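Local coordinates for protein phosphate transporter (Thermotoga maritima MSB8, PDB 6L85) that imports phosphate across the cell membrane in a sodium-dependent manner, probably using the sodium gradient as its driving force, at residues 12-17 with 88-93; 53-58 with 188-193; 58-63 with 336-341; 62-67 with 263-268. All blocks are in the same frame, centred on the assembly; numbering follows the deposited sequence.

From the N terminus, helix 2-32 supplies 12-17, and interaction 1 closes a loop of 70 residues when helix 76-99 returns beside it. Inside that loop start the other three contacts, each with a far partner beyond residue 93, so interaction 1 crosses them all. Interaction 2 joins the end of helix 38-56 to helix 167-194, and interactions 3 and 4 use overlapping parts of helix 58-66 to reach helix 320-339 and helix 260-275. Interaction 2 crosses both; interactions 3 and 4 share Q62 and T63 and touch at S61 and A263. Interactions 2 and 3 touch, with centres about 9 Å apart; interaction 1 stands apart, its centre about 15 Å from that of interaction 4.

Interaction 1 (12-17 with 88-93); sequences FIMAFS and IAASFW
M14 and S91 mark the closest backbone approach of a helix-helix packing contact in this all-helical membrane transporter: helix 2-32 and helix 76-99 run in broadly the same direction, their local axes 8.9 Å apart and crossing at 33°. No hydrogen bond spans the interface. The polar atoms are satisfied within their own helices instead. S91 OG is held beside its own backbone N (chi1 -68°) and bonds to L87 O one turn earlier; this leaves the hydroxyl pressed against helix 2-32, only 3.0 Å from M14 CA. S17 OG likewise turns back on its own helix and donates to M14 O over 2.8 Å, tilted 21° from the carbonyl plane. The apolar contacts flank this centre. M14 sends CG anti to its backbone N and bends at the next bond, so that SD lies 3.7 Å from A90 CB with CE alongside the same methyl. I13 also meets S91, CG2 to CB at 4.0 Å. The small side chains of A90, S91 and S17 are consistent with the 4.8 Å approach of M14 CA and S91 CA, and S17 OG stands 4.2 Å from S91 CA.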
loop_
_atom_site.group_PDB
_atom_site.type_symbol
_atom_site.label_atom_id
_atom_site.label_comp_id
_atom_site.label_asym_id
_atom_site.label_seq_id
_atom_site.Cartn_x
_atom_site.Cartn_y
_atom_site.Cartn_z
ATOM N N PHE B 12 12.537 -21.485 -1.597
ATOM C CA PHE B 12 12.531 -20.595 -2.749
ATOM C C PHE B 12 11.995 -21.311 -3.979
ATOM O O PHE B 12 11.202 -20.751 -4.734
ATOM C CB PHE B 12 13.932 -20.050 -3.023
ATOM C CG PHE B 12 13.969 -19.161 -4.206
ATOM C CD1 PHE B 12 13.695 -17.806 -4.074
ATOM C CD2 PHE B 12 14.196 -19.685 -5.467
ATOM C CE1 PHE B 12 13.687 -16.992 -5.183
ATOM C CE2 PHE B 12 14.181 -18.876 -6.576
ATOM C CZ PHE B 12 13.924 -17.527 -6.437
ATOM N N ILE B 13 12.445 -22.545 -4.213
ATOM C CA ILE B 13 11.977 -23.288 -5.384
ATOM C C ILE B 13 10.469 -23.537 -5.304
ATOM O O ILE B 13 9.736 -23.377 -6.289
ATOM C CB ILE B 13 12.777 -24.597 -5.514
ATOM C CG1 ILE B 13 14.240 -24.274 -5.851
ATOM C CG2 ILE B 13 12.132 -25.528 -6.538
ATOM C CD1 ILE B 13 15.128 -25.517 -5.947
ATOM N N MET B 14 9.981 -23.928 -4.129
ATOM C CA MET B 14 8.547 -24.108 -3.959
ATOM C C MET B 14 7.784 -22.813 -4.248
ATOM O O MET B 14 6.765 -22.824 -4.948
ATOM C CB MET B 14 8.270 -24.607 -2.545
ATOM C CG MET B 14 6.825 -24.754 -2.229
ATOM S SD MET B 14 6.097 -26.186 -3.057
ATOM C CE MET B 14 4.377 -25.907 -2.689
ATOM N N ALA B 15 8.258 -21.682 -3.694
ATOM C CA ALA B 15 7.585 -20.398 -3.897
ATOM C C ALA B 15 7.585 -20.002 -5.372
ATOM O O ALA B 15 6.566 -19.531 -5.911
ATOM C CB ALA B 15 8.273 -19.328 -3.039
ATOM N N PHE B 16 8.732 -20.185 -6.035
ATOM C CA PHE B 16 8.845 -19.962 -7.472
ATOM C C PHE B 16 7.800 -20.770 -8.238
ATOM O O PHE B 16 7.127 -20.247 -9.141
ATOM C CB PHE B 16 10.265 -20.328 -7.914
ATOM C CG PHE B 16 10.568 -19.978 -9.339
ATOM C CD1 PHE B 16 10.199 -20.825 -10.366
ATOM C CD2 PHE B 16 11.222 -18.795 -9.650
ATOM C CE1 PHE B 16 10.459 -20.506 -11.686
ATOM C CE2 PHE B 16 11.497 -18.469 -10.969
ATOM C CZ PHE B 16 11.103 -19.329 -11.989
ATOM N N SER B 17 7.631 -22.053 -7.868
ATOM C CA SER B 17 6.677 -22.912 -8.571
ATOM C C SER B 17 5.241 -22.451 -8.345
ATOM O O SER B 17 4.411 -22.510 -9.269
ATOM C CB SER B 17 6.888 -24.378 -8.146
ATOM O OG SER B 17 6.180 -24.732 -6.966
ATOM N N ILE B 88 10.321 -30.518 -1.330
ATOM C CA ILE B 88 10.887 -31.185 -2.506
ATOM C C ILE B 88 9.782 -31.807 -3.356
ATOM O O ILE B 88 9.712 -31.594 -4.576
ATOM C CB ILE B 88 11.905 -32.260 -2.076
ATOM C CG1 ILE B 88 13.136 -31.629 -1.427
ATOM C CG2 ILE B 88 12.317 -33.111 -3.281
ATOM C CD1 ILE B 88 14.296 -32.610 -1.219
ATOM N N ALA B 89 8.890 -32.578 -2.716
ATOM C CA ALA B 89 7.908 -33.367 -3.459
ATOM C C ALA B 89 6.881 -32.477 -4.140
ATOM O O ALA B 89 6.538 -32.684 -5.320
ATOM C CB ALA B 89 7.204 -34.373 -2.526
ATOM N N ALA B 90 6.343 -31.507 -3.390
ATOM C CA ALA B 90 5.358 -30.596 -3.950
ATOM C C ALA B 90 5.964 -29.779 -5.084
ATOM O O ALA B 90 5.361 -29.664 -6.153
ATOM C CB ALA B 90 4.790 -29.684 -2.861
ATOM N N SER B 91 7.158 -29.218 -4.875
ATOM C CA SER B 91 7.812 -28.444 -5.929
ATOM C C SER B 91 7.942 -29.261 -7.197
ATOM O O SER B 91 7.679 -28.766 -8.299
ATOM C CB SER B 91 9.203 -28.003 -5.476
ATOM O OG SER B 91 9.096 -27.057 -4.445
ATOM N N PHE B 92 8.390 -30.516 -7.050
ATOM C CA PHE B 92 8.568 -31.388 -8.202
ATOM C C PHE B 92 7.278 -31.510 -8.997
ATOM O O PHE B 92 7.257 -31.287 -10.220
ATOM C CB PHE B 92 9.040 -32.773 -7.745
ATOM C CG PHE B 92 9.237 -33.726 -8.873
ATOM C CD1 PHE B 92 10.371 -33.643 -9.664
ATOM C CD2 PHE B 92 8.265 -34.657 -9.189
ATOM C CE1 PHE B 92 10.552 -34.496 -10.736
ATOM C CE2 PHE B 92 8.442 -35.522 -10.267
ATOM C CZ PHE B 92 9.586 -35.446 -11.032
ATOM N N TRP B 93 6.182 -31.861 -8.321
ATOM C CA TRP B 93 4.954 -32.073 -9.086
ATOM C C TRP B 93 4.379 -30.758 -9.628
ATOM O O TRP B 93 3.835 -30.733 -10.744
ATOM C CB TRP B 93 3.939 -32.853 -8.249
ATOM C CG TRP B 93 4.394 -34.257 -8.167
ATOM C CD1 TRP B 93 4.956 -34.885 -7.082
ATOM C CD2 TRP B 93 4.425 -35.203 -9.238
ATOM N NE1 TRP B 93 5.301 -36.170 -7.410
ATOM C CE2 TRP B 93 4.986 -36.395 -8.725
ATOM C CE3 TRP B 93 4.014 -35.167 -10.577
ATOM C CZ2 TRP B 93 5.141 -37.542 -9.503
ATOM C CZ3 TRP B 93 4.177 -36.303 -11.352
ATOM C CH2 TRP B 93 4.732 -37.478 -10.809
#

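Interaction 2 (53-58 with 188-193); sequences AVMFGS and SLFVKK
The terminal methyl of M55 sits squarely over the F190 ring, with CE 3.5 Å from the ring centroid and only 9° off the normal. SD lies almost on the same line, farther out at 4.9 Å from the F190 centroid, so this Met-aromatic contact is made by the methyl as a CH-pi interaction with the sulfur behind it. The bend at the last torsion (chi3 60°) turns CE onto the ring. M55 also reaches the ring edge with its backbone: M55 O lies in the plane of the F190 ring, 3.3 Å from CD1, while accepting a hydrogen bond from T194 OG1. One residue thus meets both a face and an edge of F190. With an alanine in place of F190, M55 CE would probably lose the ring face it rests on and the thioether be less restrained. A second aromatic contact runs beside the first. F56 points its ring edge at the backbone of helix 167-194, CE1 being 3.3 Å from L189 O, and CZ rests 3.7 Å from L189 CB. K193 CB adds packing against F56 CE1 at 3.9 Å, before its chain carries NZ to S339 O. F56 also packs on L335, S338 and S339 of helix 320-339 and on A256 of helix 231-258, while M55 leans on F252 of the latter helix and bound detergent touches M55 and F190.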
loop_
_atom_site.group_PDB
_atom_site.type_symbol
_atom_site.label_atom_id
_atom_site.label_comp_id
_atom_site.label_asym_id
_atom_site.label_seq_id
_atom_site.Cartn_x
_atom_site.Cartn_y
_atom_site.Cartn_z
ATOM N N ALA B 53 1.398 -11.585 0.590
ATOM C CA ALA B 53 2.196 -12.497 1.402
ATOM C C ALA B 53 2.693 -11.826 2.679
ATOM O O ALA B 53 2.657 -12.425 3.761
ATOM C CB ALA B 53 3.380 -13.015 0.589
ATOM N N VAL B 54 3.175 -10.584 2.570
ATOM C CA VAL B 54 3.755 -9.912 3.729
ATOM C C VAL B 54 2.672 -9.333 4.642
ATOM O O VAL B 54 2.824 -9.311 5.868
ATOM C CB VAL B 54 4.741 -8.818 3.253
ATOM C CG1 VAL B 54 4.915 -7.749 4.327
ATOM C CG2 VAL B 54 6.086 -9.441 2.880
ATOM N N MET B 55 1.585 -8.810 4.081
ATOM C CA MET B 55 0.582 -8.192 4.938
ATOM C C MET B 55 -0.343 -9.216 5.591
ATOM O O MET B 55 -0.900 -8.941 6.662
ATOM C CB MET B 55 -0.236 -7.169 4.132
ATOM C CG MET B 55 0.562 -5.899 3.707
ATOM S SD MET B 55 -0.462 -4.706 2.817
ATOM C CE MET B 55 -1.740 -4.325 4.018
ATOM N N PHE B 56 -0.535 -10.393 4.978
ATOM C CA PHE B 56 -1.555 -11.312 5.477
ATOM C C PHE B 56 -1.163 -12.781 5.435
ATOM O O PHE B 56 -1.988 -13.610 5.803
ATOM C CB PHE B 56 -2.880 -11.118 4.693
ATOM C CG PHE B 56 -4.113 -11.205 5.549
ATOM C CD1 PHE B 56 -4.307 -10.323 6.608
ATOM C CD2 PHE B 56 -5.076 -12.182 5.312
ATOM C CE1 PHE B 56 -5.440 -10.419 7.433
ATOM C CE2 PHE B 56 -6.223 -12.294 6.134
ATOM C CZ PHE B 56 -6.403 -11.407 7.199
ATOM N N GLY B 57 0.068 -13.132 5.042
ATOM C CA GLY B 57 0.467 -14.514 4.836
ATOM C C GLY B 57 0.783 -15.337 6.077
ATOM O O GLY B 57 0.904 -16.565 5.962
ATOM N N SER B 58 0.921 -14.727 7.261
ATOM C CA SER B 58 1.358 -15.525 8.408
ATOM C C SER B 58 0.247 -16.437 8.940
ATOM O O SER B 58 0.537 -17.494 9.516
ATOM C CB SER B 58 1.883 -14.616 9.531
ATOM O OG SER B 58 0.839 -13.787 10.031
ATOM N N SER B 188 -9.718 -3.715 6.749
ATOM C CA SER B 188 -10.264 -4.148 8.033
ATOM C C SER B 188 -9.632 -5.455 8.482
ATOM O O SER B 188 -9.285 -5.605 9.658
ATOM C CB SER B 188 -11.787 -4.270 7.952
ATOM O OG SER B 188 -12.155 -5.250 6.995
ATOM N N LEU B 189 -9.406 -6.396 7.558
ATOM C CA LEU B 189 -8.761 -7.641 7.973
ATOM C C LEU B 189 -7.293 -7.429 8.334
ATOM O O LEU B 189 -6.783 -8.049 9.273
ATOM C CB LEU B 189 -8.896 -8.687 6.869
ATOM C CG LEU B 189 -10.335 -9.177 6.693
ATOM C CD1 LEU B 189 -10.453 -10.041 5.449
ATOM C CD2 LEU B 189 -10.735 -9.956 7.943
ATOM N N PHE B 190 -6.581 -6.576 7.596
ATOM C CA PHE B 190 -5.186 -6.331 7.937
ATOM C C PHE B 190 -5.069 -5.696 9.314
ATOM O O PHE B 190 -4.236 -6.099 10.130
ATOM C CB PHE B 190 -4.550 -5.436 6.874
ATOM C CG PHE B 190 -3.157 -5.001 7.202
ATOM C CD1 PHE B 190 -2.128 -5.927 7.264
ATOM C CD2 PHE B 190 -2.864 -3.656 7.412
ATOM C CE1 PHE B 190 -0.814 -5.520 7.556
ATOM C CE2 PHE B 190 -1.555 -3.243 7.690
ATOM C CZ PHE B 190 -0.536 -4.179 7.754
ATOM N N VAL B 191 -5.918 -4.719 9.596
ATOM C CA VAL B 191 -5.836 -4.011 10.862
ATOM C C VAL B 191 -6.283 -4.917 12.004
ATOM O O VAL B 191 -5.693 -4.904 13.091
ATOM C CB VAL B 191 -6.668 -2.718 10.787
ATOM C CG1 VAL B 191 -6.808 -2.098 12.187
ATOM C CG2 VAL B 191 -6.026 -1.730 9.773
ATOM N N LYS B 192 -7.307 -5.743 11.766
ATOM C CA LYS B 192 -7.827 -6.611 12.819
ATOM C C LYS B 192 -6.904 -7.796 13.077
ATOM O O LYS B 192 -6.393 -7.960 14.181
ATOM C CB LYS B 192 -9.238 -7.078 12.443
ATOM C CG LYS B 192 -9.877 -8.007 13.472
ATOM C CD LYS B 192 -10.341 -7.223 14.691
ATOM C CE LYS B 192 -10.617 -8.134 15.891
ATOM N NZ LYS B 192 -9.442 -8.177 16.803
ATOM N N LYS B 193 -6.657 -8.623 12.062
ATOM C CA LYS B 193 -5.902 -9.857 12.271
ATOM C C LYS B 193 -4.393 -9.652 12.285
ATOM O O LYS B 193 -3.694 -10.295 13.072
ATOM C CB LYS B 193 -6.248 -10.881 11.191
ATOM C CG LYS B 193 -7.636 -11.435 11.309
ATOM C CD LYS B 193 -7.584 -12.819 11.925
ATOM C CE LYS B 193 -6.572 -13.701 11.204
ATOM N NZ LYS B 193 -6.673 -15.111 11.697
#

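Interaction 3 (58-63 with 336-341); sequences SHVSQT and LASSLG
T63 holds OG1 beside its own backbone N, anti to the carbonyl carbon (chi1 -56°), which aims the hydroxyl at G341 O. The result is the one hydrogen bond across the contact: T63 OG1 donates over 2.6 Å, in the carbonyl plane and on a lone pair, at a C=O...donor angle of 139°. A valine in place of T63 would have no hydroxyl to offer and would probably leave the buried G341 carbonyl without this donor. G341 follows the end of helix 320-339 in a Schellman motif, with phi at 80° and its N bonded back to S338 O. Its lack of a side chain matters as well, since a beta carbon would come tightly against T63 OG1. One turn before T63, V60 adds an apolar contact: CG2, lying beside its own N, packs 3.8 Å from S338 CA and 3.9 Å from G341 C. H59 completes the patch through CB, 3.7 Å from S338 O. The polar ends of these residues look elsewhere, H59 NE2 bonding to T194 OG1 and S338 OG to N257 ND2. N257 is a ligand of a bound sodium ion, so S338 is a second-shell residue likely to help position it. The contact therefore fits helix 58-66 between helix 320-339, helix 231-258, on whose N257 V60 also packs, and helix 260-275, met through A260.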
loop_
_atom_site.group_PDB
_atom_site.type_symbol
_atom_site.label_atom_id
_atom_site.label_comp_id
_atom_site.label_asym_id
_atom_site.label_seq_id
_atom_site.Cartn_x
_atom_site.Cartn_y
_atom_site.Cartn_z
ATOM N N SER B 58 0.921 -14.727 7.261
ATOM C CA SER B 58 1.358 -15.525 8.408
ATOM C C SER B 58 0.247 -16.437 8.940
ATOM O O SER B 58 0.537 -17.494 9.516
ATOM C CB SER B 58 1.883 -14.616 9.531
ATOM O OG SER B 58 0.839 -13.787 10.031
ATOM N N HIS B 59 -1.014 -16.061 8.728
ATOM C CA HIS B 59 -2.137 -16.754 9.355
ATOM C C HIS B 59 -2.319 -18.169 8.813
ATOM O O HIS B 59 -2.461 -19.121 9.586
ATOM C CB HIS B 59 -3.395 -15.916 9.182
ATOM C CG HIS B 59 -3.197 -14.488 9.580
ATOM N ND1 HIS B 59 -3.040 -14.103 10.898
ATOM C CD2 HIS B 59 -3.063 -13.360 8.837
ATOM C CE1 HIS B 59 -2.850 -12.795 10.952
ATOM N NE2 HIS B 59 -2.866 -12.320 9.716
ATOM N N VAL B 60 -2.277 -18.341 7.492
ATOM C CA VAL B 60 -2.339 -19.695 6.953
ATOM C C VAL B 60 -1.013 -20.431 7.160
ATOM O O VAL B 60 -0.994 -21.672 7.264
ATOM C CB VAL B 60 -2.754 -19.651 5.465
ATOM C CG1 VAL B 60 -2.788 -21.074 4.876
ATOM C CG2 VAL B 60 -4.101 -18.963 5.318
ATOM N N SER B 61 0.112 -19.701 7.191
ATOM C CA SER B 61 1.409 -20.324 7.485
ATOM C C SER B 61 1.386 -21.060 8.828
ATOM O O SER B 61 2.000 -22.130 8.974
ATOM C CB SER B 61 2.524 -19.267 7.467
ATOM O OG SER B 61 2.601 -18.613 6.207
ATOM N N GLN B 62 0.678 -20.505 9.822
ATOM C CA GLN B 62 0.538 -21.204 11.102
ATOM C C GLN B 62 -0.186 -22.543 10.942
ATOM O O GLN B 62 0.192 -23.547 11.567
ATOM C CB GLN B 62 -0.206 -20.325 12.100
ATOM C CG GLN B 62 0.610 -19.162 12.616
ATOM C CD GLN B 62 -0.279 -18.035 13.055
ATOM O OE1 GLN B 62 -1.424 -18.272 13.474
ATOM N NE2 GLN B 62 0.213 -16.789 12.939
ATOM N N THR B 63 -1.228 -22.582 10.103
ATOM C CA THR B 63 -1.965 -23.830 9.908
ATOM C C THR B 63 -1.105 -24.865 9.203
ATOM O O THR B 63 -1.108 -26.042 9.571
ATOM C CB THR B 63 -3.240 -23.568 9.122
ATOM O OG1 THR B 63 -4.002 -22.568 9.804
ATOM C CG2 THR B 63 -4.076 -24.862 8.997
ATOM N N LEU B 336 -11.217 -14.259 2.906
ATOM C CA LEU B 336 -11.926 -14.685 4.106
ATOM C C LEU B 336 -11.379 -16.020 4.607
ATOM O O LEU B 336 -11.153 -16.194 5.814
ATOM C CB LEU B 336 -13.431 -14.739 3.841
ATOM C CG LEU B 336 -14.063 -13.364 3.558
ATOM C CD1 LEU B 336 -15.434 -13.495 2.854
ATOM C CD2 LEU B 336 -14.175 -12.501 4.824
ATOM N N ALA B 337 -11.110 -16.955 3.690
ATOM C CA ALA B 337 -10.421 -18.182 4.080
ATOM C C ALA B 337 -9.113 -17.881 4.810
ATOM O O ALA B 337 -8.810 -18.500 5.833
ATOM C CB ALA B 337 -10.144 -19.040 2.845
ATOM N N SER B 338 -8.320 -16.937 4.288
ATOM C CA SER B 338 -7.049 -16.580 4.919
ATOM C C SER B 338 -7.266 -16.047 6.328
ATOM O O SER B 338 -6.502 -16.369 7.241
ATOM C CB SER B 338 -6.309 -15.541 4.077
ATOM O OG SER B 338 -5.887 -16.073 2.831
ATOM N N SER B 339 -8.304 -15.227 6.521
ATOM C CA SER B 339 -8.621 -14.701 7.846
ATOM C C SER B 339 -9.062 -15.799 8.801
ATOM O O SER B 339 -9.019 -15.608 10.024
ATOM C CB SER B 339 -9.708 -13.624 7.755
ATOM O OG SER B 339 -10.979 -14.202 7.497
ATOM N N LEU B 340 -9.517 -16.927 8.277
ATOM C CA LEU B 340 -9.783 -18.050 9.156
ATOM C C LEU B 340 -8.589 -18.983 9.303
ATOM O O LEU B 340 -8.667 -19.943 10.080
ATOM C CB LEU B 340 -10.992 -18.833 8.644
ATOM C CG LEU B 340 -12.278 -18.011 8.571
ATOM C CD1 LEU B 340 -13.359 -18.835 7.896
ATOM C CD2 LEU B 340 -12.691 -17.611 9.987
ATOM N N GLY B 341 -7.495 -18.733 8.585
ATOM C CA GLY B 341 -6.339 -19.610 8.632
ATOM C C GLY B 341 -6.458 -20.863 7.792
ATOM O O GLY B 341 -5.682 -21.805 7.999
#

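Interaction 4 (62-67 with 263-268); sequences QTIVKG and AGPVAA
V65 CG2 presses into the backbone of G264, and tracing V65 outward shows how helix 58-66 reaches helix 260-275. CB stands back, 4.5 Å from G264 O. At the branch, CG1 lies anti to the backbone N (chi1 166°), leaving CG2 beside that N to make the contact. This methyl comes 3.2 Å from G264 O, the carbonyl that also accepts the backbone bond of A268 N. Beyond it lie A267 CB, at 4.2 Å from V65 CG2, and A268 CB, slightly farther from the same methyl. V65 CG2 therefore packs against G264 and, one turn on, against A267 and A268. I64, one residue earlier, makes a second contact. Its CG2, anti to the backbone N, rests 3.8 Å from P265 CD and 4.0 Å from G264 CA, while the longer CG1-CD1 arm leads off elsewhere. G264 leaves room for this approach, since a beta carbon there would clash with I64 CG2. No hydrogen bond joins the two helices; methyls pack on side chains and on the G264 backbone, with local axes 7.9 Å apart crossing at -58°. P265 has no N-H to give to the turn before, and helix 260-275 is kinked there, beside the I64 methyl. P265 also packs on A83 and L87 of helix 76-99 and on I110 of helix 106-121. I64 also touches V111 of that last helix, so the contact sits where helix 58-66, helix 260-275 and helix 106-121 meet, with helix 76-99 also packing on P265.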
loop_
_atom_site.group_PDB
_atom_site.type_symbol
_atom_site.label_atom_id
_atom_site.label_comp_id
_atom_site.label_asym_id
_atom_site.label_seq_id
_atom_site.Cartn_x
_atom_site.Cartn_y
_atom_site.Cartn_z
ATOM N N GLN B 62 0.678 -20.505 9.822
ATOM C CA GLN B 62 0.538 -21.204 11.102
ATOM C C GLN B 62 -0.186 -22.543 10.942
ATOM O O GLN B 62 0.192 -23.547 11.567
ATOM C CB GLN B 62 -0.206 -20.325 12.100
ATOM C CG GLN B 62 0.610 -19.162 12.616
ATOM C CD GLN B 62 -0.279 -18.035 13.055
ATOM O OE1 GLN B 62 -1.424 -18.272 13.474
ATOM N NE2 GLN B 62 0.213 -16.789 12.939
ATOM N N THR B 63 -1.228 -22.582 10.103
ATOM C CA THR B 63 -1.965 -23.830 9.908
ATOM C C THR B 63 -1.105 -24.865 9.203
ATOM O O THR B 63 -1.108 -26.042 9.571
ATOM C CB THR B 63 -3.240 -23.568 9.122
ATOM O OG1 THR B 63 -4.002 -22.568 9.804
ATOM C CG2 THR B 63 -4.076 -24.862 8.997
ATOM N N ILE B 64 -0.354 -24.449 8.189
ATOM C CA ILE B 64 0.562 -25.393 7.552
ATOM C C ILE B 64 1.563 -25.934 8.574
ATOM O O ILE B 64 1.940 -27.113 8.531
ATOM C CB ILE B 64 1.268 -24.745 6.344
ATOM C CG1 ILE B 64 0.239 -24.377 5.270
ATOM C CG2 ILE B 64 2.350 -25.668 5.766
ATOM C CD1 ILE B 64 -0.581 -25.540 4.742
ATOM N N VAL B 65 2.003 -25.094 9.519
ATOM C CA VAL B 65 3.015 -25.570 10.460
ATOM C C VAL B 65 2.427 -26.614 11.425
ATOM O O VAL B 65 3.057 -27.647 11.685
ATOM C CB VAL B 65 3.676 -24.392 11.202
ATOM C CG1 VAL B 65 4.461 -24.892 12.408
ATOM C CG2 VAL B 65 4.630 -23.637 10.255
ATOM N N LYS B 66 1.214 -26.401 11.951
ATOM C CA LYS B 66 0.731 -27.401 12.908
ATOM C C LYS B 66 -0.689 -27.918 12.663
ATOM O O LYS B 66 -1.299 -28.466 13.587
ATOM C CB LYS B 66 0.838 -26.864 14.337
ATOM C CG LYS B 66 0.085 -25.582 14.598
ATOM C CD LYS B 66 0.170 -25.231 16.083
ATOM C CE LYS B 66 1.541 -25.589 16.659
ATOM N NZ LYS B 66 1.517 -25.732 18.144
ATOM N N GLY B 67 -1.214 -27.836 11.445
ATOM C CA GLY B 67 -2.585 -28.273 11.218
ATOM C C GLY B 67 -2.709 -29.559 10.424
ATOM O O GLY B 67 -3.805 -30.117 10.301
ATOM N N ALA B 263 6.179 -20.933 2.991
ATOM C CA ALA B 263 6.669 -20.320 4.220
ATOM C C ALA B 263 6.392 -21.176 5.455
ATOM O O ALA B 263 7.164 -21.101 6.425
ATOM C CB ALA B 263 6.063 -18.920 4.397
ATOM N N GLY B 264 5.293 -21.939 5.474
ATOM C CA GLY B 264 5.017 -22.843 6.565
ATOM C C GLY B 264 6.108 -23.879 6.763
ATOM O O GLY B 264 6.683 -23.990 7.847
ATOM N N PRO B 265 6.443 -24.645 5.716
ATOM C CA PRO B 265 7.527 -25.633 5.890
ATOM C C PRO B 265 8.848 -25.000 6.270
ATOM O O PRO B 265 9.543 -25.505 7.172
ATOM C CB PRO B 265 7.580 -26.341 4.523
ATOM C CG PRO B 265 6.164 -26.211 3.987
ATOM C CD PRO B 265 5.760 -24.804 4.413
ATOM N N VAL B 266 9.197 -23.873 5.633
ATOM C CA VAL B 266 10.442 -23.183 5.972
ATOM C C VAL B 266 10.406 -22.707 7.422
ATOM O O VAL B 266 11.393 -22.832 8.152
ATOM C CB VAL B 266 10.709 -22.011 5.002
ATOM C CG1 VAL B 266 11.919 -21.162 5.493
ATOM C CG2 VAL B 266 10.943 -22.509 3.589
ATOM N N ALA B 267 9.288 -22.106 7.844
ATOM C CA ALA B 267 9.162 -21.675 9.236
ATOM C C ALA B 267 9.335 -22.845 10.202
ATOM O O ALA B 267 9.935 -22.693 11.272
ATOM C CB ALA B 267 7.800 -21.022 9.481
ATOM N N ALA B 268 8.791 -24.012 9.863
ATOM C CA ALA B 268 8.941 -25.146 10.765
ATOM C C ALA B 268 10.415 -25.507 10.914
ATOM O O ALA B 268 10.892 -25.787 12.028
ATOM C CB ALA B 268 8.113 -26.340 10.275
#